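Local coordinates for thiamine pyrophosphokinase (Candida albicans, PDB 2G9Z), which catalyses the transfer of pyrophosphate from ATP to thiamine, giving the cofactor thiamine diphosphate, in a reaction that probably depends on magnesium, at residues S259-N262 against R263-H267. Residues are numbered along the deposited sequence; the frame is centred on the assembly and turned at random.
Sequences SYKN and RLMFH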
loop_
_atom_site.group_PDB
_atom_site.type_symbol
_atom_site.label_atom_id
_atom_site.label_comp_id
_atom_site.label_asym_id
_atom_site.label_seq_id
_atom_site.Cartn_x
_atom_site.Cartn_y
_atom_site.Cartn_z
ATOM N N SER A 259 23.648 1.831 -3.985
ATOM C CA SER A 259 24.425 2.728 -4.836
ATOM C C SER A 259 23.808 2.974 -6.204
ATOM O O SER A 259 22.983 2.198 -6.683
ATOM C CB SER A 259 25.850 2.190 -5.012
ATOM O OG SER A 259 25.852 0.975 -5.740
ATOM N N TYR A 260 24.233 4.071 -6.822
ATOM C CA TYR A 260 23.759 4.489 -8.136
ATOM C C TYR A 260 24.752 5.518 -8.676
ATOM O O TYR A 260 25.500 6.111 -7.903
ATOM C CB TYR A 260 22.370 5.116 -8.004
ATOM C CG TYR A 260 22.184 5.867 -6.702
ATOM C CD1 TYR A 260 21.611 5.243 -5.592
ATOM C CD2 TYR A 260 22.647 7.172 -6.556
ATOM C CE1 TYR A 260 21.513 5.898 -4.371
ATOM C CE2 TYR A 260 22.555 7.838 -5.339
ATOM C CZ TYR A 260 21.990 7.193 -4.250
ATOM O OH TYR A 260 21.931 7.825 -3.031
ATOM N N LYS A 261 24.767 5.725 -9.993
ATOM C CA LYS A 261 25.685 6.693 -10.608
ATOM C C LYS A 261 25.567 8.018 -9.863
ATOM O O LYS A 261 26.555 8.553 -9.364
ATOM C CB LYS A 261 25.337 6.889 -12.087
ATOM C CG LYS A 261 26.086 8.019 -12.765
ATOM C CD LYS A 261 25.472 8.330 -14.129
ATOM C CE LYS A 261 26.162 9.511 -14.791
ATOM N NZ LYS A 261 27.600 9.230 -15.057
ATOM N N ASN A 262 24.345 8.539 -9.815
ATOM C CA ASN A 262 24.022 9.766 -9.094
ATOM C C ASN A 262 22.510 9.789 -8.932
ATOM O O ASN A 262 21.818 8.906 -9.438
ATOM C CB ASN A 262 24.501 11.027 -9.833
ATOM C CG ASN A 262 24.052 11.074 -11.274
ATOM O OD1 ASN A 262 22.883 10.871 -11.584
ATOM N ND2 ASN A 262 24.990 11.361 -12.168
ATOM N N ARG A 263 21.999 10.784 -8.221
ATOM C CA ARG A 263 20.563 10.882 -7.992
ATOM C C ARG A 263 19.796 11.397 -9.208
ATOM O O ARG A 263 18.579 11.219 -9.303
ATOM C CB ARG A 263 20.301 11.771 -6.776
ATOM C CG ARG A 263 20.823 11.165 -5.486
ATOM C CD ARG A 263 20.803 12.168 -4.355
ATOM N NE ARG A 263 21.683 13.300 -4.633
ATOM C CZ ARG A 263 21.886 14.307 -3.790
ATOM N NH1 ARG A 263 21.270 14.317 -2.615
ATOM N NH2 ARG A 263 22.693 15.305 -4.126
ATOM N N LEU A 264 20.507 12.025 -10.138
ATOM C CA LEU A 264 19.880 12.545 -11.349
ATOM C C LEU A 264 19.312 11.408 -12.185
ATOM O O LEU A 264 18.446 11.616 -13.032
ATOM C CB LEU A 264 20.899 13.333 -12.175
ATOM C CG LEU A 264 21.359 14.635 -11.518
ATOM C CD1 LEU A 264 22.511 15.242 -12.307
ATOM C CD2 LEU A 264 20.175 15.591 -11.437
ATOM N N MET A 265 19.805 10.202 -11.937
ATOM C CA MET A 265 19.340 9.029 -12.664
ATOM C C MET A 265 17.860 8.748 -12.420
ATOM O O MET A 265 17.143 8.351 -13.338
ATOM C CB MET A 265 20.137 7.799 -12.243
ATOM C CG MET A 265 21.628 7.939 -12.357
ATOM S SD MET A 265 22.393 6.554 -11.517
ATOM C CE MET A 265 22.522 5.394 -12.852
ATOM N N PHE A 266 17.403 8.947 -11.185
ATOM C CA PHE A 266 16.004 8.674 -10.850
ATOM C C PHE A 266 15.236 9.850 -10.271
ATOM O O PHE A 266 14.042 9.738 -9.979
ATOM C CB PHE A 266 15.912 7.495 -9.872
ATOM C CG PHE A 266 16.684 7.697 -8.593
ATOM C CD1 PHE A 266 18.054 7.450 -8.544
ATOM C CD2 PHE A 266 16.041 8.138 -7.442
ATOM C CE1 PHE A 266 18.776 7.636 -7.364
ATOM C CE2 PHE A 266 16.751 8.330 -6.255
ATOM C CZ PHE A 266 18.125 8.077 -6.217
ATOM N N HIS A 267 15.916 10.977 -10.099
ATOM C CA HIS A 267 15.272 12.157 -9.547
ATOM C C HIS A 267 15.488 13.359 -10.455
ATOM O O HIS A 267 16.472 14.083 -10.316
ATOM C CB HIS A 267 15.821 12.454 -8.149
ATOM C CG HIS A 267 15.119 13.578 -7.453
ATOM N ND1 HIS A 267 13.769 13.554 -7.176
ATOM C CD2 HIS A 267 15.580 14.758 -6.976
ATOM C CE1 HIS A 267 13.429 14.671 -6.559
ATOM N NE2 HIS A 267 14.509 15.420 -6.425
#
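Phe266 meets Tyr260 in a T-shaped (edge-to-face) pair. The edge of the Phe266 ring points at one face of Tyr260, with the centroids 5.2 Å apart and the planes at 76°. The closest atom is Phe266 CE1, 3.9 Å from Tyr260 CG. Phe50 stacks with the Phe266 ring. Tyr260 CE2 also touches Arg263 CG at 3.8 Å. The phenol and guanidinium planes are nearly parallel, and both groups bond elsewhere: Tyr260 OH to Gly319 O, Arg263 NH1 to Asp29 O and Ile317 O. The turn lies in the loop that links strand 254-259 to strand 277-281, in the part of the chain that matches the vitamin B1 binding family. Residues 263-265 have helical backbone angles, and Arg263 O accepts from the backbone N of both Phe266 and His267. Asn262 CG is placed between the backbone N and the carbonyl carbon, and this chi1 of 51° turns OD1 toward the amides of Leu264 and Met265. Asn262 OD1 accepts a weak, bent bond from Met265 N (3.2 Å, 122°) and lies 3.0 Å from Leu264 N. Met265 N has a second weak bond, to Asn262 O. Met265 reaches back the other way. Its CG lies beside the backbone N and chi2 is extended, which brings Met265 SD back to Asn262 N, 3.3 Å away. The thioether crosses the Lys261 side chain at about a right angle. Met265 SD is 2.9 Å from Lys261 N, tighter than normal, which leaves the sulfur position, and with it the weak N-H...S bond from Asn262, doubtful.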